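Local coordinates for protein rhamnosidase B (Bacillus sp., PDB 2OKX) that hydrolyses the glycosidic bonds of terminal alpha-L-rhamnose residues, probably with inversion, as in glycoside hydrolase family 78, at residues Cys839-Pro844 with Thr857-His862. Sequence-based numbering, arbitrary orientation.
Sequences CWEMYP and TRSHCH
Glu841 reaches across to Arg858 and Ser859 and illustrates how a buried carboxylate can be held by side chain and backbone together. Its CB lies 3.2 Å from Ser859 O, the carbonyl that accepts the Glu841 N-H on one face and the Thr857 hydroxyl on the other. With CG anti to the backbone N (chi1 178°) and the chain extended, CG passes over the His862 ring face, 3.4 Å from its centroid, and the carboxylate continues this stack. OE1 is met by Arg858 NH2 from above the carboxylate plane, whereas OE2 offers its syn lone pair to Arg858 NE at 2.9 Å, a side-on salt bridge; Arg858 NH1 pairs with Glu572. Ser859 N also bonds OE2. A glutamine here would probably cost Arg858 one of its two carboxylates and turn an amide NH2 toward N-H donors it cannot accept from. Thr857 CG2 packs over one face of Trp840, and a water joins Trp840 NE1 to His860 ND1. Both segments belong to the loop between helices 817-833 and 868-876 of the (alpha/alpha)6 barrel; Cys839 and Cys861 pack on helix 544-559, and Gln477 of strand 475-477, bonded to His860 NE2 and Thr857 O, joins the loop to a beta-sheet domain.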
ATOM      1  N   CYS A 839     -14.080  -0.378   0.497  1.00 17.73           N
ATOM      2  CA  CYS A 839     -14.217  -0.469   1.948  1.00 17.31           C
ATOM      3  C   CYS A 839     -13.140   0.276   2.725  1.00 18.25           C
ATOM      4  O   CYS A 839     -11.940   0.098   2.485  1.00 17.64           O
ATOM      5  CB  CYS A 839     -14.225  -1.937   2.373  1.00 16.41           C
ATOM      6  SG  CYS A 839     -15.508  -2.883   1.532  1.00 17.87           S
ATOM      7  N   TRP A 840     -13.590   1.085   3.678  1.00 17.37           N
ATOM      8  CA  TRP A 840     -12.706   1.894   4.508  1.00 17.64           C
ATOM      9  C   TRP A 840     -11.775   1.088   5.392  1.00 18.40           C
ATOM     10  O   TRP A 840     -12.124   0.013   5.872  1.00 18.27           O
ATOM     11  CB  TRP A 840     -13.516   2.826   5.412  1.00 15.43           C
ATOM     12  CG  TRP A 840     -14.374   3.811   4.691  1.00 17.23           C
ATOM     13  CD1 TRP A 840     -14.360   4.104   3.355  1.00 15.79           C
ATOM     14  CD2 TRP A 840     -15.374   4.648   5.276  1.00 17.52           C
ATOM     15  NE1 TRP A 840     -15.296   5.074   3.075  1.00 15.48           N
ATOM     16  CE2 TRP A 840     -15.930   5.425   4.237  1.00 17.38           C
ATOM     17  CE3 TRP A 840     -15.855   4.818   6.582  1.00 19.83           C
ATOM     18  CZ2 TRP A 840     -16.948   6.359   4.463  1.00 19.30           C
ATOM     19  CZ3 TRP A 840     -16.867   5.745   6.805  1.00 20.70           C
ATOM     20  CH2 TRP A 840     -17.401   6.504   5.748  1.00 20.70           C
ATOM     21  N   GLU A 841     -10.595   1.647   5.626  1.00 18.09           N
ATOM     22  CA  GLU A 841      -9.594   1.023   6.475  1.00 20.06           C
ATOM     23  C   GLU A 841     -10.107   0.962   7.913  1.00 20.34           C
ATOM     24  O   GLU A 841      -9.928  -0.036   8.608  1.00 20.22           O
ATOM     25  CB  GLU A 841      -8.308   1.851   6.427  1.00 20.34           C
ATOM     26  CG  GLU A 841      -7.181   1.354   7.310  1.00 19.34           C
ATOM     27  CD  GLU A 841      -5.996   2.315   7.316  1.00 21.76           C
ATOM     28  OE1 GLU A 841      -4.919   1.935   7.816  1.00 20.17           O
ATOM     29  OE2 GLU A 841      -6.147   3.455   6.820  1.00 19.84           O
ATOM     30  N   MET A 842     -10.738   2.043   8.356  1.00 20.21           N
ATOM     31  CA  MET A 842     -11.249   2.124   9.718  1.00 22.00           C
ATOM     32  C   MET A 842     -12.609   2.792   9.758  1.00 22.62           C
ATOM     33  O   MET A 842     -13.076   3.347   8.755  1.00 21.22           O
ATOM     34  CB  MET A 842     -10.288   2.939  10.591  1.00 23.30           C
ATOM     35  CG  MET A 842      -8.862   2.418  10.625  1.00 26.16           C
ATOM     36  SD  MET A 842      -7.732   3.626  11.362  1.00 28.69           S
ATOM     37  CE  MET A 842      -7.670   4.836  10.028  1.00 27.05           C
ATOM     38  N   TYR A 843     -13.238   2.740  10.930  1.00 21.55           N
ATOM     39  CA  TYR A 843     -14.535   3.365  11.136  1.00 22.41           C
ATOM     40  C   TYR A 843     -14.322   4.791  11.623  1.00 24.03           C
ATOM     41  O   TYR A 843     -13.267   5.119  12.169  1.00 22.45           O
ATOM     42  CB  TYR A 843     -15.345   2.587  12.177  1.00 22.46           C
ATOM     43  CG  TYR A 843     -15.855   1.257  11.680  1.00 21.10           C
ATOM     44  CD1 TYR A 843     -15.707   0.101  12.448  1.00 21.80           C
ATOM     45  CD2 TYR A 843     -16.494   1.154  10.444  1.00 23.03           C
ATOM     46  CE1 TYR A 843     -16.180  -1.127  11.994  1.00 21.16           C
ATOM     47  CE2 TYR A 843     -16.972  -0.068   9.983  1.00 21.83           C
ATOM     48  CZ  TYR A 843     -16.811  -1.205  10.763  1.00 21.53           C
ATOM     49  OH  TYR A 843     -17.275  -2.417  10.305  1.00 21.75           O
ATOM     50  N   PRO A 844     -15.319   5.664  11.417  1.00 25.88           N
ATOM     51  CA  PRO A 844     -15.214   7.058  11.854  1.00 27.55           C
ATOM     52  C   PRO A 844     -15.266   7.150  13.376  1.00 30.45           C
ATOM     53  O   PRO A 844     -15.646   6.192  14.052  1.00 29.94           O
ATOM     54  CB  PRO A 844     -16.440   7.716  11.220  1.00 26.60           C
ATOM     55  CG  PRO A 844     -16.715   6.873  10.027  1.00 28.02           C
ATOM     56  CD  PRO A 844     -16.496   5.477  10.554  1.00 26.38           C
ATOM     57  N   THR A 857     -11.743   8.103   7.764  1.00 21.67           N
ATOM     58  CA  THR A 857     -10.757   7.028   7.803  1.00 21.07           C
ATOM     59  C   THR A 857      -9.506   7.549   7.097  1.00 21.55           C
ATOM     60  O   THR A 857      -9.558   8.593   6.442  1.00 20.67           O
ATOM     61  CB  THR A 857     -11.286   5.791   7.031  1.00 20.94           C
ATOM     62  OG1 THR A 857     -10.308   4.743   7.037  1.00 18.76           O
ATOM     63  CG2 THR A 857     -11.601   6.173   5.588  1.00 23.94           C
ATOM     64  N   ARG A 858      -8.384   6.850   7.231  1.00 20.95           N
ATOM     65  CA  ARG A 858      -7.170   7.283   6.534  1.00 19.25           C
ATOM     66  C   ARG A 858      -7.331   6.781   5.102  1.00 19.42           C
ATOM     67  O   ARG A 858      -7.647   7.546   4.188  1.00 18.61           O
ATOM     68  CB  ARG A 858      -5.914   6.664   7.156  1.00 21.33           C
ATOM     69  CG  ARG A 858      -4.639   7.043   6.391  1.00 22.42           C
ATOM     70  CD  ARG A 858      -3.413   6.238   6.810  1.00 24.95           C
ATOM     71  NE  ARG A 858      -3.562   4.802   6.574  1.00 22.75           N
ATOM     72  CZ  ARG A 858      -2.574   4.010   6.163  1.00 25.18           C
ATOM     73  NH1 ARG A 858      -1.367   4.517   5.932  1.00 21.82           N
ATOM     74  NH2 ARG A 858      -2.783   2.706   6.002  1.00 23.02           N
ATOM     75  N   SER A 859      -7.121   5.481   4.920  1.00 18.50           N
ATOM     76  CA  SER A 859      -7.275   4.844   3.618  1.00 18.17           C
ATOM     77  C   SER A 859      -8.749   4.501   3.395  1.00 19.66           C
ATOM     78  O   SER A 859      -9.419   3.980   4.293  1.00 18.27           O
ATOM     79  CB  SER A 859      -6.448   3.565   3.563  1.00 16.99           C
ATOM     80  OG  SER A 859      -6.872   2.737   2.495  1.00 16.95           O
ATOM     81  N   HIS A 860      -9.253   4.794   2.199  1.00 18.15           N
ATOM     82  CA  HIS A 860     -10.644   4.506   1.874  1.00 18.60           C
ATOM     83  C   HIS A 860     -10.792   3.179   1.143  1.00 19.12           C
ATOM     84  O   HIS A 860     -11.899   2.795   0.766  1.00 20.77           O
ATOM     85  CB  HIS A 860     -11.230   5.634   1.018  1.00 17.47           C
ATOM     86  CG  HIS A 860     -11.485   6.895   1.780  1.00 18.23           C
ATOM     87  ND1 HIS A 860     -12.755   7.371   2.028  1.00 17.84           N
ATOM     88  CD2 HIS A 860     -10.636   7.754   2.393  1.00 16.88           C
ATOM     89  CE1 HIS A 860     -12.676   8.466   2.762  1.00 19.14           C
ATOM     90  NE2 HIS A 860     -11.402   8.720   2.998  1.00 15.01           N
ATOM     91  N   CYS A 861      -9.679   2.478   0.950  1.00 18.18           N
ATOM     92  CA  CYS A 861      -9.702   1.204   0.238  1.00 19.10           C
ATOM     93  C   CYS A 861      -8.730   0.207   0.872  1.00 19.33           C
ATOM     94  O   CYS A 861      -7.555   0.172   0.518  1.00 19.35           O
ATOM     95  CB  CYS A 861      -9.331   1.437  -1.237  1.00 17.41           C
ATOM     96  SG  CYS A 861      -9.398  -0.033  -2.310  1.00 19.36           S
ATOM     97  N   HIS A 862      -9.232  -0.591   1.814  1.00 18.41           N
ATOM     98  CA  HIS A 862      -8.434  -1.601   2.517  1.00 19.07           C
ATOM     99  C   HIS A 862      -9.187  -2.921   2.412  1.00 19.12           C
ATOM    100  O   HIS A 862     -10.229  -3.092   3.043  1.00 17.60           O
ATOM    101  CB  HIS A 862      -8.275  -1.230   4.000  1.00 18.25           C
ATOM    102  CG  HIS A 862      -6.924  -0.690   4.352  1.00 19.81           C
ATOM    103  ND1 HIS A 862      -6.083  -1.312   5.253  1.00 23.60           N
ATOM    104  CD2 HIS A 862      -6.271   0.419   3.936  1.00 17.63           C
ATOM    105  CE1 HIS A 862      -4.972  -0.608   5.376  1.00 16.66           C
ATOM    106  NE2 HIS A 862      -5.061   0.448   4.587  1.00 23.39           N
TER
HETATM  107  O   HOH W   1     -14.841   6.429   0.441  1.00 18.40           O